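Local coordinates for haloacid dehalogenase (Pseudomonas aeruginosa, PDB 3UMC), which probably hydrolyses the carbon–halogen bond of L-2-haloacids, as a member of the haloacid dehalogenase-like hydrolase superfamily, at residues F27-T32 with L138-N143; G144-M149 with L163-L168; M194-H199 with A214-P219. One frame throughout, in Å; residues are numbered along the deposited sequence.

Interactions 1 and 3 each join two neighbouring strands of the six-stranded parallel sheet: 24-27 with 137-140, and 193-197 with 212-216. Interaction 2 joins the start of helix 146-156 to the end of outer strand 162-163. Along the chain the three come in series. The centre of interaction 1 is about 10 Å from those of the other two, which are about 19 Å apart and do not touch. Probable backbone bonds, Ala-140 O to Leu-164 N and Ser-142 O to Ala-166 N, tie interaction 2 to interaction 1, which meets interaction 3 through Thr-32 and Arg-218. The loops thus gather at one end of the sheet, beside Asp-28, the probable nucleophile by family motif.

Interaction 1 (F27-T32 with L138-N143); sequences FDVFGT and LAALSN
Phe-27 grips the strand beside it with both polar atoms of its backbone: Phe-27 N donates to Ala-139 O at 2.8 Å, and Phe-27 O accepts from Leu-141 N, also at 2.8 Å. The two bonds reach either side of Ala-140, the pattern of a parallel beta bridge. With CG beside the backbone N (chi1 -70°), the ring of Phe-27 is carried toward Leu-138, whose CD2 lies in the ring plane at the edge, 4.0 Å from Phe-27 CE2. Ala-139 O lies at the edge of the same ring.

Here two central strands of the Rossmann-like HAD core end. The sequence from Asp-28 to Thr-32 matches HAD motif I, in which the first aspartate is the usual nucleophile, and Ser-142 falls where motif II is expected. Asp-28 OD2 accepts on its anti lone pair from Thr-32 OG1 at 2.6 Å, while Asp-28 OD1 pairs with Lys-173. A water held by Asn-143 N gives Asp-28 OD1 a weak bond as well.

Beyond the bridge, Val-29 leans on the end of the strand and the loop after it through the branch that lies anti to its carbonyl carbon, with CG2 3.9 Å from Ala-140 CB and 4.2 Å from Ser-142 CB. Ser-142 OG bonds to Gly-144 N. Leu-141 sends its side chain to helix 176-186, against Val-178, Tyr-179 and Ala-182.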
loop_
_atom_site.group_PDB
_atom_site.type_symbol
_atom_site.label_atom_id
_atom_site.label_comp_id
_atom_site.label_asym_id
_atom_site.label_seq_id
_atom_site.Cartn_x
_atom_site.Cartn_y
_atom_site.Cartn_z
ATOM N N PHE A 27 4.396 -0.671 11.269
ATOM C CA PHE A 27 5.173 -1.739 11.771
ATOM C C PHE A 27 6.464 -1.911 11.010
ATOM O O PHE A 27 6.460 -2.040 9.832
ATOM C CB PHE A 27 4.414 -3.071 11.547
ATOM C CG PHE A 27 3.226 -3.240 12.377
ATOM C CD1 PHE A 27 3.297 -3.933 13.560
ATOM C CD2 PHE A 27 2.010 -2.749 11.960
ATOM C CE1 PHE A 27 2.222 -4.140 14.296
ATOM C CE2 PHE A 27 0.881 -2.955 12.741
ATOM C CZ PHE A 27 0.984 -3.644 13.873
ATOM N N ASP A 28 7.545 -2.071 11.743
ATOM C CA ASP A 28 8.735 -2.739 11.239
ATOM C C ASP A 28 8.413 -4.212 10.919
ATOM O O ASP A 28 7.528 -4.763 11.541
ATOM C CB ASP A 28 9.841 -2.621 12.310
ATOM C CG ASP A 28 11.106 -3.351 11.907
ATOM O OD1 ASP A 28 11.690 -2.970 10.894
ATOM O OD2 ASP A 28 11.467 -4.354 12.580
ATOM N N VAL A 29 9.088 -4.869 9.953
ATOM C CA VAL A 29 8.598 -6.190 9.529
ATOM C C VAL A 29 9.606 -7.292 9.799
ATOM O O VAL A 29 9.263 -8.284 10.471
ATOM C CB VAL A 29 8.168 -6.259 8.070
ATOM C CG1 VAL A 29 7.513 -7.543 7.781
ATOM C CG2 VAL A 29 7.170 -5.131 7.722
ATOM N N PHE A 30 10.838 -7.120 9.314
ATOM C CA PHE A 30 11.905 -8.056 9.657
ATOM C C PHE A 30 12.203 -8.104 11.128
ATOM O O PHE A 30 12.502 -7.095 11.734
ATOM C CB PHE A 30 13.209 -7.750 8.897
ATOM C CG PHE A 30 13.104 -8.001 7.416
ATOM C CD1 PHE A 30 12.182 -8.849 6.906
ATOM C CD2 PHE A 30 13.926 -7.390 6.546
ATOM C CE1 PHE A 30 12.102 -9.060 5.548
ATOM C CE2 PHE A 30 13.849 -7.649 5.167
ATOM C CZ PHE A 30 12.952 -8.475 4.698
ATOM N N GLY A 31 12.092 -9.291 11.700
ATOM C CA GLY A 31 12.329 -9.488 13.109
ATOM C C GLY A 31 11.112 -9.137 13.934
ATOM O O GLY A 31 10.664 -9.914 14.756
ATOM N N THR A 32 10.588 -7.938 13.768
ATOM C CA THR A 32 9.398 -7.537 14.538
ATOM C C THR A 32 8.178 -8.459 14.318
ATOM O O THR A 32 7.521 -8.797 15.234
ATOM C CB THR A 32 9.023 -6.093 14.214
ATOM O OG1 THR A 32 10.108 -5.244 14.580
ATOM C CG2 THR A 32 7.752 -5.673 14.991
ATOM N N LEU A 138 -3.243 -0.432 9.438
ATOM C CA LEU A 138 -1.953 -1.125 9.601
ATOM C C LEU A 138 -1.114 -0.913 8.382
ATOM O O LEU A 138 -1.551 -1.189 7.248
ATOM C CB LEU A 138 -2.139 -2.644 9.817
ATOM C CG LEU A 138 -3.171 -3.127 10.834
ATOM C CD1 LEU A 138 -3.156 -4.679 10.986
ATOM C CD2 LEU A 138 -3.016 -2.388 12.206
ATOM N N ALA A 139 0.120 -0.459 8.590
ATOM C CA ALA A 139 1.034 -0.292 7.447
ATOM C C ALA A 139 2.444 -0.749 7.759
ATOM O O ALA A 139 2.924 -0.586 8.856
ATOM C CB ALA A 139 1.001 1.198 6.981
ATOM N N ALA A 140 3.077 -1.390 6.781
ATOM C CA ALA A 140 4.427 -1.802 6.849
ATOM C C ALA A 140 5.301 -0.578 6.723
ATOM O O ALA A 140 5.086 0.249 5.843
ATOM C CB ALA A 140 4.778 -2.836 5.663
ATOM N N LEU A 141 6.339 -0.513 7.542
ATOM C CA LEU A 141 7.389 0.501 7.401
ATOM C C LEU A 141 8.719 -0.184 7.363
ATOM O O LEU A 141 9.344 -0.353 8.366
ATOM C CB LEU A 141 7.336 1.501 8.555
ATOM C CG LEU A 141 8.096 2.821 8.375
ATOM C CD1 LEU A 141 7.259 3.850 7.539
ATOM C CD2 LEU A 141 8.390 3.345 9.774
ATOM N N SER A 142 9.148 -0.577 6.185
ATOM C CA SER A 142 10.263 -1.473 6.028
ATOM C C SER A 142 11.358 -0.904 5.130
ATOM O O SER A 142 11.107 -0.172 4.171
ATOM C CB SER A 142 9.768 -2.753 5.372
ATOM O OG SER A 142 10.788 -3.717 5.339
ATOM N N ASN A 143 12.583 -1.322 5.431
ATOM C CA ASN A 143 13.679 -1.144 4.524
ATOM C C ASN A 143 13.547 -2.005 3.289
ATOM O O ASN A 143 14.053 -1.662 2.249
ATOM C CB ASN A 143 14.996 -1.393 5.267
ATOM C CG ASN A 143 15.294 -0.290 6.222
ATOM O OD1 ASN A 143 14.948 0.849 5.953
ATOM N ND2 ASN A 143 15.936 -0.596 7.312
HETATM O O HOH W 1 13.341 -2.666 8.011
#

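Interaction 2 (G144-M149 with L163-L168); sequences GNTALM and LLCADL
At the N-terminus of helix 146-156, where Asn-145 holds the N-cap position, Thr-146 is tied to the carboxylate of Asp-167. Two donors of one residue converge on Asp-167 OD1: Thr-146 OG1 at 2.8 Å, on the syn side and close to the carboxylate plane, and Thr-146 N at 3.0 Å, from above that plane. Asp-167 CG stands between its own backbone N and carbonyl carbon (chi1 69°), from where OD1 faces Thr-146; the side chains cross at about a right angle. A water donates to Asp-167 OD2 and accepts from Asn-145 ND2 and Ala-147 N. A second water joins Thr-146 OG1 to Cys-165 N. A negative charge here would be expected to suit the helix dipole. Asn-145 OD1 bonds to Asp-86 N.

Further along, sulfur and aliphatic groups take over beside Gly-144 O, which Cys-165 CB meets tightly at 3.0 Å. Cys-165 SG lies 3.5 Å from CG of the selenomethionine Met-149, and Leu-163 CD2 approaches Met-149 CB at 4.1 Å. Leu-185 of the second subunit packs on Asp-167 and Leu-168. Strand 137-140, helix 146-156 and strand 162-163 together form a beta-alpha-beta crossover, a unit characteristic of Rossmann-like folds.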
loop_
_atom_site.group_PDB
_atom_site.type_symbol
_atom_site.label_atom_id
_atom_site.label_comp_id
_atom_site.label_asym_id
_atom_site.label_seq_id
_atom_site.Cartn_x
_atom_site.Cartn_y
_atom_site.Cartn_z
ATOM N N GLY A 144 12.868 -3.141 3.403
ATOM C CA GLY A 144 12.476 -3.917 2.247
ATOM C C GLY A 144 11.766 -3.076 1.205
ATOM O O GLY A 144 10.851 -2.271 1.557
ATOM N N ASN A 145 12.136 -3.227 -0.063
ATOM C CA ASN A 145 11.433 -2.532 -1.138
ATOM C C ASN A 145 10.029 -3.120 -1.313
ATOM O O ASN A 145 9.752 -4.288 -0.961
ATOM C CB ASN A 145 12.176 -2.605 -2.487
ATOM C CG ASN A 145 12.610 -4.032 -2.831
ATOM O OD1 ASN A 145 13.419 -4.652 -2.111
ATOM N ND2 ASN A 145 12.046 -4.568 -3.893
ATOM N N THR A 146 9.188 -2.310 -1.936
ATOM C CA THR A 146 7.784 -2.590 -2.064
ATOM C C THR A 146 7.553 -3.988 -2.613
ATOM O O THR A 146 6.822 -4.763 -2.058
ATOM C CB THR A 146 7.124 -1.468 -2.910
ATOM O OG1 THR A 146 7.215 -0.221 -2.222
ATOM C CG2 THR A 146 5.681 -1.782 -3.194
ATOM N N ALA A 147 8.259 -4.359 -3.660
ATOM C CA ALA A 147 7.999 -5.639 -4.342
ATOM C C ALA A 147 8.370 -6.825 -3.425
ATOM O O ALA A 147 7.663 -7.812 -3.344
ATOM C CB ALA A 147 8.788 -5.676 -5.682
ATOM N N LEU A 148 9.465 -6.688 -2.686
ATOM C CA LEU A 148 9.894 -7.696 -1.684
ATOM C C LEU A 148 8.825 -7.814 -0.569
ATOM O O LEU A 148 8.400 -8.901 -0.209
ATOM C CB LEU A 148 11.250 -7.262 -1.060
ATOM C CG LEU A 148 11.982 -8.266 -0.151
ATOM C CD1 LEU A 148 13.515 -7.969 -0.122
ATOM C CD2 LEU A 148 11.428 -8.263 1.266
HETATM N N MSE A 149 8.328 -6.663 -0.104
HETATM C CA MSE A 149 7.309 -6.658 0.969
HETATM C C MSE A 149 5.957 -7.188 0.520
HETATM O O MSE A 149 5.166 -7.713 1.338
HETATM C CB MSE A 149 7.167 -5.269 1.549
HETATM C CG MSE A 149 8.271 -4.857 2.443
HETATM SE SE MSE A 149 8.121 -5.884 4.188
HETATM C CE MSE A 149 9.794 -6.785 3.827
ATOM N N LEU A 163 1.452 -0.440 2.351
ATOM C CA LEU A 163 2.849 -0.719 2.530
ATOM C C LEU A 163 3.601 0.615 2.271
ATOM O O LEU A 163 3.385 1.281 1.216
ATOM C CB LEU A 163 3.353 -1.767 1.539
ATOM C CG LEU A 163 2.787 -3.221 1.474
ATOM C CD1 LEU A 163 3.273 -3.834 0.101
ATOM C CD2 LEU A 163 3.365 -4.085 2.499
ATOM N N LEU A 164 4.471 0.985 3.217
ATOM C CA LEU A 164 5.200 2.267 3.138
ATOM C C LEU A 164 6.693 2.048 3.231
ATOM O O LEU A 164 7.270 2.254 4.256
ATOM C CB LEU A 164 4.746 3.206 4.268
ATOM C CG LEU A 164 3.297 3.605 4.106
ATOM C CD1 LEU A 164 2.737 4.175 5.380
ATOM C CD2 LEU A 164 3.047 4.472 2.892
ATOM N N CYS A 165 7.296 1.558 2.172
ATOM C CA CYS A 165 8.650 1.061 2.215
ATOM C C CYS A 165 9.647 2.145 1.776
ATOM O O CYS A 165 9.281 3.146 1.227
ATOM C CB CYS A 165 8.767 -0.104 1.259
ATOM S SG CYS A 165 7.628 -1.479 1.723
ATOM N N ALA A 166 10.903 1.852 1.997
ATOM C CA ALA A 166 11.992 2.744 1.846
ATOM C C ALA A 166 12.070 3.276 0.444
ATOM O O ALA A 166 12.410 4.456 0.253
ATOM C CB ALA A 166 13.283 2.031 2.216
ATOM N N ASP A 167 11.763 2.400 -0.515
ATOM C CA ASP A 167 11.784 2.813 -1.904
ATOM C C ASP A 167 10.661 3.758 -2.295
ATOM O O ASP A 167 10.715 4.235 -3.365
ATOM C CB ASP A 167 11.905 1.634 -2.878
ATOM C CG ASP A 167 10.665 0.721 -2.945
ATOM O OD1 ASP A 167 9.869 0.609 -1.975
ATOM O OD2 ASP A 167 10.473 0.129 -4.029
ATOM N N LEU A 168 9.652 4.042 -1.459
ATOM C CA LEU A 168 8.712 5.099 -1.777
ATOM C C LEU A 168 9.416 6.446 -1.541
ATOM O O LEU A 168 9.068 7.448 -2.122
ATOM C CB LEU A 168 7.443 5.087 -0.896
ATOM C CG LEU A 168 6.483 3.929 -0.844
ATOM C CD1 LEU A 168 5.153 4.335 -0.129
ATOM C CD2 LEU A 168 6.253 3.369 -2.226
HETATM O O HOH W 2 9.897 -2.474 -5.079
HETATM O O HOH W 3 5.732 0.739 -0.157
#

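Interaction 3 (M194-H199 with A214-P219); sequences MLCAAH and AFIARP
Ala-214 O is gripped by two groups of the neighbouring strand: Ala-197 N donates to it at 3.0 Å, and a CA-H...O contact from Cys-196 CA reaches it at 3.2 Å. Ala-197 O repeats the pairing one step on, taking Ile-216 N at 3.2 Å and, alongside it, the CA-H of Phe-215. The bond from Ala-214 N to Leu-195 O, 2.9 Å, completes a regular parallel register, with the strands only 11° from parallel. They are the two strands of a beta-alpha-beta unit, joined through helix 200-208.

One face of the sheet carries Cys-196 and Ala-214. Here SE of the selenomethionine Met-194 lies 3.7 Å from Ala-214 CB, and Cys-196 SG meets Ile-216 CD1 at 4.0 Å; helix 243-251 covers this side. Ala-197 and Phe-215 face helix 200-208. With CG anti to the backbone N (chi1 175°), the Phe-215 ring brings CE1 within 3.5 Å of Ala-198 O, which meets it obliquely.

Past the strands, Arg-218 lays CG against Ala-198 CB at 3.7 Å, and its guanidinium has Ile-216 CG2 over one face. Direct backbone bonds give way here to a water bridging Ala-198 O and Arg-218 N, while Arg-218 NE bonds to Thr-32 O and NH1 pairs with Asp-124, consistent with a charged side chain held at the sheet's end.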
loop_
_atom_site.group_PDB
_atom_site.type_symbol
_atom_site.label_atom_id
_atom_site.label_comp_id
_atom_site.label_asym_id
_atom_site.label_seq_id
_atom_site.Cartn_x
_atom_site.Cartn_y
_atom_site.Cartn_z
HETATM N N MSE A 194 1.443 5.471 15.517
HETATM C CA MSE A 194 2.330 4.711 16.378
HETATM C C MSE A 194 3.237 3.803 15.548
HETATM O O MSE A 194 2.801 3.165 14.631
HETATM C CB MSE A 194 1.511 3.927 17.413
HETATM C CG MSE A 194 2.373 3.029 18.294
HETATM SE SE MSE A 194 1.283 2.312 19.821
HETATM C CE MSE A 194 0.400 1.071 18.831
ATOM N N LEU A 195 4.516 3.759 15.865
ATOM C CA LEU A 195 5.387 2.756 15.331
ATOM C C LEU A 195 5.503 1.627 16.318
ATOM O O LEU A 195 5.887 1.838 17.481
ATOM C CB LEU A 195 6.781 3.280 15.069
ATOM C CG LEU A 195 7.830 2.228 14.585
ATOM C CD1 LEU A 195 7.443 1.512 13.262
ATOM C CD2 LEU A 195 9.264 2.810 14.520
ATOM N N CYS A 196 5.304 0.414 15.812
ATOM C CA CYS A 196 5.573 -0.815 16.573
ATOM C C CYS A 196 6.792 -1.502 16.014
ATOM O O CYS A 196 6.845 -1.809 14.826
ATOM C CB CYS A 196 4.340 -1.707 16.499
ATOM S SG CYS A 196 4.536 -3.338 17.264
ATOM N N ALA A 197 7.772 -1.770 16.861
ATOM C CA ALA A 197 9.017 -2.423 16.443
ATOM C C ALA A 197 9.655 -3.239 17.530
ATOM O O ALA A 197 9.471 -2.985 18.679
ATOM C CB ALA A 197 10.079 -1.361 15.982
ATOM N N ALA A 198 10.497 -4.173 17.128
ATOM C CA ALA A 198 11.332 -4.943 18.047
ATOM C C ALA A 198 12.707 -4.323 18.255
ATOM O O ALA A 198 13.584 -4.898 18.934
ATOM C CB ALA A 198 11.476 -6.365 17.508
ATOM N N HIS A 199 12.964 -3.171 17.652
ATOM C CA HIS A 199 14.354 -2.632 17.660
ATOM C C HIS A 199 14.313 -1.200 18.210
ATOM O O HIS A 199 13.520 -0.317 17.723
ATOM C CB HIS A 199 15.026 -2.778 16.274
ATOM C CG HIS A 199 14.796 -4.108 15.625
ATOM N ND1 HIS A 199 13.958 -4.284 14.540
ATOM C CD2 HIS A 199 15.145 -5.337 16.024
ATOM C CE1 HIS A 199 13.899 -5.560 14.245
ATOM N NE2 HIS A 199 14.631 -6.222 15.125
ATOM N N ALA A 214 5.587 1.623 20.333
ATOM C CA ALA A 214 5.283 0.324 20.990
ATOM C C ALA A 214 6.393 -0.644 20.690
ATOM O O ALA A 214 6.770 -0.826 19.538
ATOM C CB ALA A 214 3.929 -0.216 20.516
ATOM N N PHE A 215 6.981 -1.174 21.745
ATOM C CA PHE A 215 8.103 -2.095 21.685
ATOM C C PHE A 215 7.618 -3.529 21.993
ATOM O O PHE A 215 6.957 -3.786 22.992
ATOM C CB PHE A 215 9.147 -1.720 22.732
ATOM C CG PHE A 215 10.289 -2.679 22.829
ATOM C CD1 PHE A 215 11.257 -2.707 21.884
ATOM C CD2 PHE A 215 10.453 -3.496 23.937
ATOM C CE1 PHE A 215 12.324 -3.605 21.981
ATOM C CE2 PHE A 215 11.524 -4.353 24.030
ATOM C CZ PHE A 215 12.434 -4.405 23.070
ATOM N N ILE A 216 7.998 -4.464 21.140
ATOM C CA ILE A 216 7.771 -5.918 21.401
ATOM C C ILE A 216 9.103 -6.615 21.287
ATOM O O ILE A 216 9.647 -6.648 20.228
ATOM C CB ILE A 216 6.813 -6.481 20.374
ATOM C CG1 ILE A 216 5.472 -5.749 20.503
ATOM C CG2 ILE A 216 6.524 -7.998 20.598
ATOM C CD1 ILE A 216 4.288 -6.420 19.771
ATOM N N ALA A 217 9.617 -7.188 22.365
ATOM C CA ALA A 217 10.857 -7.899 22.307
ATOM C C ALA A 217 10.755 -9.149 21.475
ATOM O O ALA A 217 9.811 -9.865 21.598
ATOM C CB ALA A 217 11.387 -8.226 23.803
ATOM N N ARG A 218 11.770 -9.439 20.664
ATOM C CA ARG A 218 11.858 -10.684 19.900
ATOM C C ARG A 218 13.224 -11.276 20.202
ATOM O O ARG A 218 14.131 -11.197 19.368
ATOM C CB ARG A 218 11.750 -10.420 18.407
ATOM C CG ARG A 218 10.443 -9.853 17.949
ATOM C CD ARG A 218 9.236 -10.722 18.395
ATOM N NE ARG A 218 7.998 -10.350 17.734
ATOM C CZ ARG A 218 6.809 -10.959 17.889
ATOM N NH1 ARG A 218 6.629 -11.929 18.783
ATOM N NH2 ARG A 218 5.772 -10.526 17.199
ATOM N N PRO A 219 13.379 -11.873 21.399
ATOM C CA PRO A 219 14.716 -12.290 21.848
ATOM C C PRO A 219 15.362 -13.432 21.044
ATOM O O PRO A 219 16.515 -13.656 21.243
ATOM C CB PRO A 219 14.513 -12.680 23.312
ATOM C CG PRO A 219 13.020 -13.156 23.434
ATOM C CD PRO A 219 12.307 -12.184 22.383
HETATM O O HOH W 4 13.740 -7.448 20.202
#